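Pyocyanin demethylase (Mycobacterium fortuitum subsp. fortuitum DSM 46621 = ATCC 6841, PDB 5K21) degrades the Pseudomonas aeruginosa phenazine pyocyanin through a tautomerizing demethylation that yields 1-hydroxyphenazine, thereby inhibiting biofilms of that bacterium. Local coordinates at residues T94-I102 against G114-A122; P12-N21 against D125-T133. One frame throughout, in Å; residues are numbered along the deposited sequence.

Contact 1. Residues T94-I102 against G114-A122; sequences TLAPFTMAI and GELTVSGVA. With 6QF (phenazin-1-ol), chain F.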
loop_
_atom_site.group_PDB
_atom_site.type_symbol
_atom_site.label_atom_id
_atom_site.label_comp_id
_atom_site.label_asym_id
_atom_site.label_seq_id
_atom_site.Cartn_x
_atom_site.Cartn_y
_atom_site.Cartn_z
ATOM N N THR B 94 10.197 5.955 15.294
ATOM C CA THR B 94 10.818 6.036 16.603
ATOM C C THR B 94 9.741 5.819 17.657
ATOM O O THR B 94 8.571 5.613 17.342
ATOM C CB THR B 94 11.501 7.396 16.797
ATOM O OG1 THR B 94 10.501 8.410 16.958
ATOM C CG2 THR B 94 12.371 7.742 15.602
ATOM N N LEU B 95 10.136 5.876 18.926
ATOM C CA LEU B 95 9.167 5.736 20.007
ATOM C C LEU B 95 8.263 6.960 20.166
ATOM O O LEU B 95 7.266 6.878 20.889
ATOM C CB LEU B 95 9.887 5.412 21.315
ATOM C CG LEU B 95 10.901 4.270 21.185
ATOM C CD1 LEU B 95 11.588 3.995 22.508
ATOM C CD2 LEU B 95 10.240 3.002 20.636
ATOM N N ALA B 96 8.594 8.085 19.545
ATOM C CA ALA B 96 7.760 9.271 19.662
ATOM C C ALA B 96 6.384 9.037 19.038
ATOM O O ALA B 96 6.237 8.252 18.101
ATOM C CB ALA B 96 8.415 10.465 18.979
ATOM N N PRO B 97 5.357 9.712 19.534
ATOM C CA PRO B 97 4.052 9.614 18.883
ATOM C C PRO B 97 4.174 10.047 17.432
ATOM O O PRO B 97 4.934 10.957 17.101
ATOM C CB PRO B 97 3.172 10.588 19.676
ATOM C CG PRO B 97 3.901 10.878 20.929
ATOM C CD PRO B 97 5.356 10.674 20.652
ATOM N N PHE B 98 3.443 9.382 16.555
ATOM C CA PHE B 98 3.361 9.831 15.174
ATOM C C PHE B 98 1.925 9.714 14.707
ATOM O O PHE B 98 1.139 8.925 15.241
ATOM C CB PHE B 98 4.294 9.040 14.241
ATOM C CG PHE B 98 4.009 7.564 14.213
ATOM C CD1 PHE B 98 4.515 6.734 15.196
ATOM C CD2 PHE B 98 3.238 7.016 13.206
ATOM C CE1 PHE B 98 4.261 5.360 15.167
ATOM C CE2 PHE B 98 2.972 5.635 13.171
ATOM C CZ PHE B 98 3.487 4.824 14.156
ATOM N N THR B 99 1.583 10.533 13.722
ATOM C CA THR B 99 0.216 10.672 13.256
ATOM C C THR B 99 0.125 10.188 11.819
ATOM O O THR B 99 0.897 10.614 10.954
ATOM C CB THR B 99 -0.258 12.112 13.383
ATOM O OG1 THR B 99 -0.274 12.470 14.771
ATOM C CG2 THR B 99 -1.669 12.274 12.798
ATOM N N MET B 100 -0.812 9.293 11.590
ATOM C CA MET B 100 -1.133 8.719 10.296
ATOM C C MET B 100 -2.359 9.414 9.741
ATOM O O MET B 100 -3.179 9.957 10.490
ATOM C CB MET B 100 -1.418 7.214 10.410
ATOM C CG MET B 100 -0.404 6.426 11.215
ATOM S SD MET B 100 -0.766 4.654 11.183
ATOM C CE MET B 100 -0.294 4.251 9.504
ATOM N N ALA B 101 -2.450 9.441 8.424
ATOM C CA ALA B 101 -3.628 9.948 7.752
ATOM C C ALA B 101 -4.620 8.808 7.613
ATOM O O ALA B 101 -4.257 7.721 7.160
ATOM C CB ALA B 101 -3.274 10.525 6.380
ATOM N N ILE B 102 -5.862 9.045 8.034
ATOM C CA ILE B 102 -6.928 8.099 7.739
ATOM C C ILE B 102 -7.437 8.419 6.345
ATOM O O ILE B 102 -7.912 9.533 6.096
ATOM C CB ILE B 102 -8.059 8.186 8.773
ATOM C CG1 ILE B 102 -7.582 7.632 10.114
ATOM C CG2 ILE B 102 -9.281 7.412 8.277
ATOM C CD1 ILE B 102 -8.591 7.839 11.242
ATOM N N GLY B 114 -9.400 11.616 8.138
ATOM C CA GLY B 114 -8.974 12.100 9.430
ATOM C C GLY B 114 -7.567 11.674 9.761
ATOM O O GLY B 114 -6.709 11.582 8.875
ATOM N N GLU B 115 -7.302 11.470 11.046
ATOM C CA GLU B 115 -5.952 11.205 11.502
ATOM C C GLU B 115 -5.969 10.213 12.649
ATOM O O GLU B 115 -6.965 10.045 13.359
ATOM C CB GLU B 115 -5.252 12.494 11.917
ATOM C CG GLU B 115 -5.878 13.159 13.070
ATOM C CD GLU B 115 -5.296 14.530 13.298
ATOM O OE1 GLU B 115 -4.062 14.660 13.210
ATOM O OE2 GLU B 115 -6.077 15.471 13.554
ATOM N N LEU B 116 -4.861 9.512 12.776
ATOM C CA LEU B 116 -4.702 8.484 13.789
ATOM C C LEU B 116 -3.314 8.638 14.384
ATOM O O LEU B 116 -2.316 8.512 13.667
ATOM C CB LEU B 116 -4.921 7.112 13.157
ATOM C CG LEU B 116 -4.888 5.839 14.006
ATOM C CD1 LEU B 116 -5.519 4.718 13.233
ATOM C CD2 LEU B 116 -3.470 5.428 14.348
ATOM N N THR B 117 -3.254 8.938 15.677
ATOM C CA THR B 117 -1.982 9.156 16.341
ATOM C C THR B 117 -1.614 7.926 17.155
ATOM O O THR B 117 -2.379 7.484 18.024
ATOM C CB THR B 117 -2.023 10.404 17.214
ATOM O OG1 THR B 117 -2.258 11.539 16.373
ATOM C CG2 THR B 117 -0.708 10.574 17.959
ATOM N N VAL B 118 -0.433 7.404 16.892
ATOM C CA VAL B 118 0.085 6.217 17.566
ATOM C C VAL B 118 1.030 6.682 18.658
ATOM O O VAL B 118 1.988 7.411 18.386
ATOM C CB VAL B 118 0.806 5.297 16.587
ATOM C CG1 VAL B 118 1.314 4.028 17.303
ATOM C CG2 VAL B 118 -0.089 4.956 15.438
ATOM N N SER B 119 0.745 6.292 19.887
ATOM C CA SER B 119 1.560 6.645 21.034
ATOM C C SER B 119 1.963 5.377 21.773
ATOM O O SER B 119 1.247 4.369 21.757
ATOM C CB SER B 119 0.818 7.623 21.965
ATOM O OG SER B 119 -0.363 7.040 22.467
ATOM N N GLY B 120 3.152 5.420 22.362
ATOM C CA GLY B 120 3.680 4.300 23.116
ATOM C C GLY B 120 3.942 3.079 22.269
ATOM O O GLY B 120 3.825 1.949 22.758
ATOM N N VAL B 121 4.305 3.276 21.000
ATOM C CA VAL B 121 4.515 2.146 20.111
ATOM C C VAL B 121 5.584 1.251 20.724
ATOM O O VAL B 121 6.582 1.729 21.278
ATOM C CB VAL B 121 4.896 2.631 18.701
ATOM C CG1 VAL B 121 6.309 3.224 18.685
ATOM C CG2 VAL B 121 4.736 1.508 17.681
ATOM N N ALA B 122 5.357 -0.059 20.661
ATOM C CA ALA B 122 6.283 -1.043 21.213
ATOM C C ALA B 122 6.422 -0.905 22.729
ATOM O O ALA B 122 7.485 -1.166 23.293
ATOM C CB ALA B 122 7.654 -0.952 20.541
HETATM C C4 6QF F . 4.887 -1.264 13.638
HETATM C C5 6QF F . 6.163 -2.005 13.552
HETATM C C6 6QF F . 6.410 -3.132 14.275
HETATM C C10 6QF F . 2.434 -0.058 13.954
HETATM C C13 6QF F . 0.903 1.760 13.342
HETATM C C15 6QF F . 3.065 1.686 12.337
HETATM C C1 6QF F . 5.402 -3.648 15.156
HETATM C C2 6QF F . 4.223 -3.017 15.269
HETATM C C3 6QF F . 3.884 -1.803 14.531
HETATM N N7 6QF F . 2.689 -1.187 14.670
HETATM N N8 6QF F . 4.638 -0.131 12.927
HETATM C C9 6QF F . 3.421 0.481 13.064
HETATM C C11 6QF F . 1.168 0.654 14.044
HETATM C C14 6QF F . 1.882 2.297 12.459
HETATM O O19 6QF F . 7.091 -1.496 12.718
HETATM O O HOH W 1 5.009 7.569 22.605
HETATM O O HOH W 2 7.131 4.634 23.019
#
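Phe98 and Val118 form the tight part of this antiparallel hairpin. With CG of Phe98 between its backbone N and carbonyl carbon (chi1 60°), the ring lies over the valine, whose CB makes a CH-pi contact 3.9 Å from the ring centroid. The ring edge meets the ligand: Phe98 CZ is 3.4 Å from C14 of phenazin-1-ol. On the same face, Met100, with CG anti to its carbonyl carbon (chi1 -48°), carries SD to 3.8 Å from ligand C14, while Val118 CG2 is 3.9 Å from ligand C13. The strands are tied by backbone bonds, among them a nearly straight one from Met100 N to Leu116 O (2.7 Å). The face of Thr99, Thr117 and Glu115 is polar and more exposed: Thr99 OG1 and Thr117 OG1 share a 2.7 Å hydrogen bond, and Glu115 OE1 comes up to Thr99 CG2. Ahead of Pro97 pairing ends; Val121 still packs beside Thr94 O, while at the exposed Leu95 a water accepts from Gly120 N and donates to Leu95 O (2.9 Å each). Within the barrel, strand 83-92 flanks 98-102 and 127-132 flanks 114-119; strand 70-80 touches the inward-facing Met100 and Leu116, and Ala101 packs on Thr106 of a second subunit.

Contact 2. Residues P12-N21 against D125-T133; sequences PVTMTLDVKN and DEKYELKLT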
loop_
_atom_site.group_PDB
_atom_site.type_symbol
_atom_site.label_atom_id
_atom_site.label_comp_id
_atom_site.label_asym_id
_atom_site.label_seq_id
_atom_site.Cartn_x
_atom_site.Cartn_y
_atom_site.Cartn_z
ATOM N N PRO B 12 -16.803 15.718 13.998
ATOM C CA PRO B 12 -15.770 14.676 14.038
ATOM C C PRO B 12 -15.962 13.703 15.196
ATOM O O PRO B 12 -16.390 14.072 16.291
ATOM C CB PRO B 12 -14.466 15.467 14.199
ATOM C CG PRO B 12 -14.802 16.874 13.844
ATOM C CD PRO B 12 -16.234 17.061 14.218
ATOM N N VAL B 13 -15.601 12.446 14.943
ATOM C CA VAL B 13 -15.722 11.357 15.910
ATOM C C VAL B 13 -14.331 10.961 16.378
ATOM O O VAL B 13 -13.427 10.780 15.554
ATOM C CB VAL B 13 -16.445 10.139 15.312
ATOM C CG1 VAL B 13 -16.410 8.966 16.299
ATOM C CG2 VAL B 13 -17.860 10.497 14.945
ATOM N N THR B 14 -14.156 10.807 17.691
ATOM C CA THR B 14 -12.882 10.324 18.204
ATOM C C THR B 14 -13.049 8.915 18.761
ATOM O O THR B 14 -14.145 8.470 19.084
ATOM C CB THR B 14 -12.306 11.216 19.306
ATOM O OG1 THR B 14 -12.946 10.914 20.554
ATOM C CG2 THR B 14 -12.498 12.673 18.973
ATOM N N MET B 15 -11.929 8.210 18.860
ATOM C CA MET B 15 -11.904 6.852 19.372
ATOM C C MET B 15 -10.520 6.627 19.965
ATOM O O MET B 15 -9.529 7.100 19.397
ATOM C CB MET B 15 -12.184 5.877 18.225
ATOM C CG MET B 15 -12.899 4.625 18.528
ATOM S SD MET B 15 -12.964 3.671 16.984
ATOM C CE MET B 15 -13.885 4.699 15.873
ATOM N N THR B 16 -10.463 5.973 21.130
ATOM C CA THR B 16 -9.215 5.634 21.813
ATOM C C THR B 16 -9.103 4.117 21.884
ATOM O O THR B 16 -9.866 3.477 22.611
ATOM C CB THR B 16 -9.186 6.213 23.225
ATOM O OG1 THR B 16 -9.454 7.625 23.189
ATOM C CG2 THR B 16 -7.841 5.956 23.864
ATOM N N LEU B 17 -8.138 3.545 21.177
ATOM C CA LEU B 17 -7.969 2.098 21.116
ATOM C C LEU B 17 -6.678 1.667 21.795
ATOM O O LEU B 17 -5.608 2.219 21.522
ATOM C CB LEU B 17 -7.977 1.613 19.673
ATOM C CG LEU B 17 -9.190 2.037 18.868
ATOM C CD1 LEU B 17 -8.992 1.619 17.444
ATOM C CD2 LEU B 17 -10.481 1.455 19.431
ATOM N N ASP B 18 -6.786 0.667 22.670
ATOM C CA ASP B 18 -5.619 0.022 23.247
ATOM C C ASP B 18 -5.121 -1.052 22.291
ATOM O O ASP B 18 -5.910 -1.810 21.712
ATOM C CB ASP B 18 -5.963 -0.572 24.610
ATOM C CG ASP B 18 -6.477 0.491 25.580
ATOM O OD1 ASP B 18 -5.973 1.638 25.510
ATOM O OD2 ASP B 18 -7.425 0.205 26.343
ATOM N N VAL B 19 -3.807 -1.081 22.097
ATOM C CA VAL B 19 -3.181 -1.865 21.042
ATOM C C VAL B 19 -2.206 -2.846 21.681
ATOM O O VAL B 19 -1.352 -2.450 22.484
ATOM C CB VAL B 19 -2.476 -0.949 20.023
ATOM C CG1 VAL B 19 -1.923 -1.736 18.862
ATOM C CG2 VAL B 19 -3.452 0.094 19.502
ATOM N N LYS B 20 -2.382 -4.126 21.382
ATOM C CA LYS B 20 -1.465 -5.170 21.824
ATOM C C LYS B 20 -0.856 -5.826 20.592
ATOM O O LYS B 20 -1.587 -6.388 19.776
ATOM C CB LYS B 20 -2.205 -6.205 22.676
ATOM N N ASN B 21 0.472 -5.740 20.435
ATOM C CA ASN B 21 1.106 -6.423 19.314
ATOM C C ASN B 21 0.784 -7.909 19.377
ATOM O O ASN B 21 0.953 -8.547 20.418
ATOM C CB ASN B 21 2.625 -6.228 19.337
ATOM C CG ASN B 21 3.041 -4.774 19.275
ATOM O OD1 ASN B 21 4.051 -4.395 19.866
ATOM N ND2 ASN B 21 2.287 -3.956 18.546
ATOM N N ASP B 125 1.580 0.005 26.717
ATOM C CA ASP B 125 0.531 1.016 26.776
ATOM C C ASP B 125 0.291 1.655 25.414
ATOM O O ASP B 125 -0.178 2.795 25.327
ATOM C CB ASP B 125 0.868 2.082 27.815
ATOM C CG ASP B 125 0.990 1.509 29.209
ATOM O OD1 ASP B 125 0.361 0.463 29.473
ATOM O OD2 ASP B 125 1.718 2.096 30.037
ATOM N N GLU B 126 0.591 0.925 24.344
ATOM C CA GLU B 126 0.397 1.470 23.011
ATOM C C GLU B 126 -1.073 1.789 22.794
ATOM O O GLU B 126 -1.955 1.010 23.164
ATOM C CB GLU B 126 0.869 0.475 21.949
ATOM C CG GLU B 126 0.760 1.044 20.549
ATOM C CD GLU B 126 1.339 0.143 19.486
ATOM O OE1 GLU B 126 2.173 -0.736 19.809
ATOM O OE2 GLU B 126 0.964 0.325 18.314
ATOM N N LYS B 127 -1.331 2.933 22.173
ATOM C CA LYS B 127 -2.687 3.370 21.885
ATOM C C LYS B 127 -2.738 4.013 20.512
ATOM O O LYS B 127 -1.737 4.546 20.019
ATOM C CB LYS B 127 -3.191 4.382 22.916
ATOM C CG LYS B 127 -3.328 3.851 24.324
ATOM C CD LYS B 127 -3.946 4.906 25.242
ATOM C CE LYS B 127 -4.120 4.411 26.672
ATOM N NZ LYS B 127 -2.828 4.121 27.344
ATOM N N TYR B 128 -3.913 3.919 19.895
ATOM C CA TYR B 128 -4.271 4.701 18.723
ATOM C C TYR B 128 -5.330 5.696 19.154
ATOM O O TYR B 128 -6.349 5.298 19.744
ATOM C CB TYR B 128 -4.867 3.857 17.604
ATOM C CG TYR B 128 -4.036 2.749 17.057
ATOM C CD1 TYR B 128 -2.661 2.784 17.113
ATOM C CD2 TYR B 128 -4.653 1.658 16.445
ATOM C CE1 TYR B 128 -1.896 1.740 16.593
ATOM C CE2 TYR B 128 -3.890 0.609 15.901
ATOM C CZ TYR B 128 -2.520 0.664 15.980
ATOM O OH TYR B 128 -1.757 -0.371 15.448
ATOM N N GLU B 129 -5.123 6.958 18.814
ATOM C CA GLU B 129 -6.129 7.990 19.052
ATOM C C GLU B 129 -6.607 8.488 17.694
ATOM O O GLU B 129 -5.825 9.025 16.905
ATOM C CB GLU B 129 -5.569 9.118 19.919
ATOM C CG GLU B 129 -6.589 10.196 20.253
ATOM C CD GLU B 129 -7.788 9.653 21.069
ATOM O OE1 GLU B 129 -7.574 8.771 21.940
ATOM O OE2 GLU B 129 -8.937 10.114 20.846
ATOM N N LEU B 130 -7.880 8.260 17.408
ATOM C CA LEU B 130 -8.449 8.553 16.104
ATOM C C LEU B 130 -9.305 9.810 16.156
ATOM O O LEU B 130 -10.017 10.040 17.141
ATOM C CB LEU B 130 -9.311 7.392 15.626
ATOM C CG LEU B 130 -8.538 6.185 15.094
ATOM C CD1 LEU B 130 -7.945 5.393 16.253
ATOM C CD2 LEU B 130 -9.413 5.335 14.255
ATOM N N LYS B 131 -9.199 10.627 15.109
ATOM C CA LYS B 131 -10.150 11.696 14.820
ATOM C C LYS B 131 -10.639 11.464 13.399
ATOM O O LYS B 131 -9.869 11.612 12.442
ATOM C CB LYS B 131 -9.521 13.075 14.959
ATOM C CG LYS B 131 -10.541 14.204 14.722
ATOM C CD LYS B 131 -9.926 15.587 14.709
ATOM C CE LYS B 131 -10.934 16.610 14.194
ATOM N NZ LYS B 131 -10.334 17.950 13.897
ATOM N N LEU B 132 -11.903 11.077 13.258
ATOM C CA LEU B 132 -12.481 10.741 11.965
ATOM C C LEU B 132 -13.473 11.823 11.575
ATOM O O LEU B 132 -14.312 12.217 12.390
ATOM C CB LEU B 132 -13.222 9.402 12.006
ATOM C CG LEU B 132 -12.334 8.162 12.128
ATOM C CD1 LEU B 132 -12.479 7.627 13.538
ATOM C CD2 LEU B 132 -12.620 7.121 11.085
ATOM N N THR B 133 -13.388 12.278 10.332
ATOM C CA THR B 133 -14.262 13.321 9.810
ATOM C C THR B 133 -15.105 12.782 8.653
ATOM O O THR B 133 -14.750 11.764 8.046
ATOM C CB THR B 133 -13.450 14.548 9.358
ATOM O OG1 THR B 133 -12.379 14.141 8.487
ATOM C CG2 THR B 133 -12.876 15.258 10.580
HETATM O O HOH W 3 -11.193 9.266 21.708
#
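Val19 sets one methyl squarely over the ring of Tyr128: CG2 stands 3.4 Å from the ring centroid and almost exactly on its normal, a CH-pi contact with the ring face. The same inward side carries further apolar contacts. Leu17 CD1 lies near the tyrosine ring's edge and 4.1 Å from Leu130 CD1, and Met15, bent at its last torsion, brings CE to 4.0 Å from Leu132 CD1.

Backbone bonding holds this layer in register. Val13 with Leu132, Met15 with Leu130, and Leu17 with Tyr128 are hydrogen-bonded antiparallel pairs, each joined in both directions; the bond from Met15 N to Leu130 O is the long one, at 3.2 Å. One further bond, from Val19 N to Glu126 O, extends the ladder, its donor standing well out of the carbonyl plane.

Polar side chains meet on the outer face. Glu129 bends at chi2 (62°), which turns its carboxylate across to Thr16, and Thr16 OG1 gives a short 2.5 Å bond to the syn lone pair of Glu129 OE1. A water joins this pair to Thr14 OG1, donating to Thr16 OG1 (2.8 Å) and Glu129 OE2 (2.6 Å). Asp18 and Lys127 run alongside each other, although OD1 and NZ are 4.4 Å apart, beyond a salt bridge.

At the pocket, Asn21 ND2 makes only a weak bond to Glu126 OE1 and is held mainly by Asp44, while Tyr128 OH is hydrogen-bonded to Asp56. The first and last strands of the chain thus join along a two-sided seam, which closes the eight-stranded barrel: polar and charged groups outside, partly joined by a water, and mostly hydrocarbon with the Tyr128 ring inside; the Val19 methyl and Asp56 probably help to orient the tyrosine that touches the ligand.

Contact 1 is nested along the chain inside the long loop closed by contact 2, and the two centres lie about 9 Å apart in one continuous sheet. Strands 114-119 and 127-132 join them as sequential neighbours, through probable hydrogen bonds from Thr117 N to Glu129 O and from Lys131 N to Glu115 O, both 2.9 Å. Side chains mesh on the inner side as well, where Val118 and Leu116 touch Tyr128. Both contacts line the phenazin-1-ol pocket: 94-102 and 114-122 supply Phe98, Met100 and Val118, and contact 2 adds Asn21 and Tyr128, whose side chain comes within about 3 Å of the ligand by nearest atoms. Asp40 and His93 hydrogen-bond the ligand.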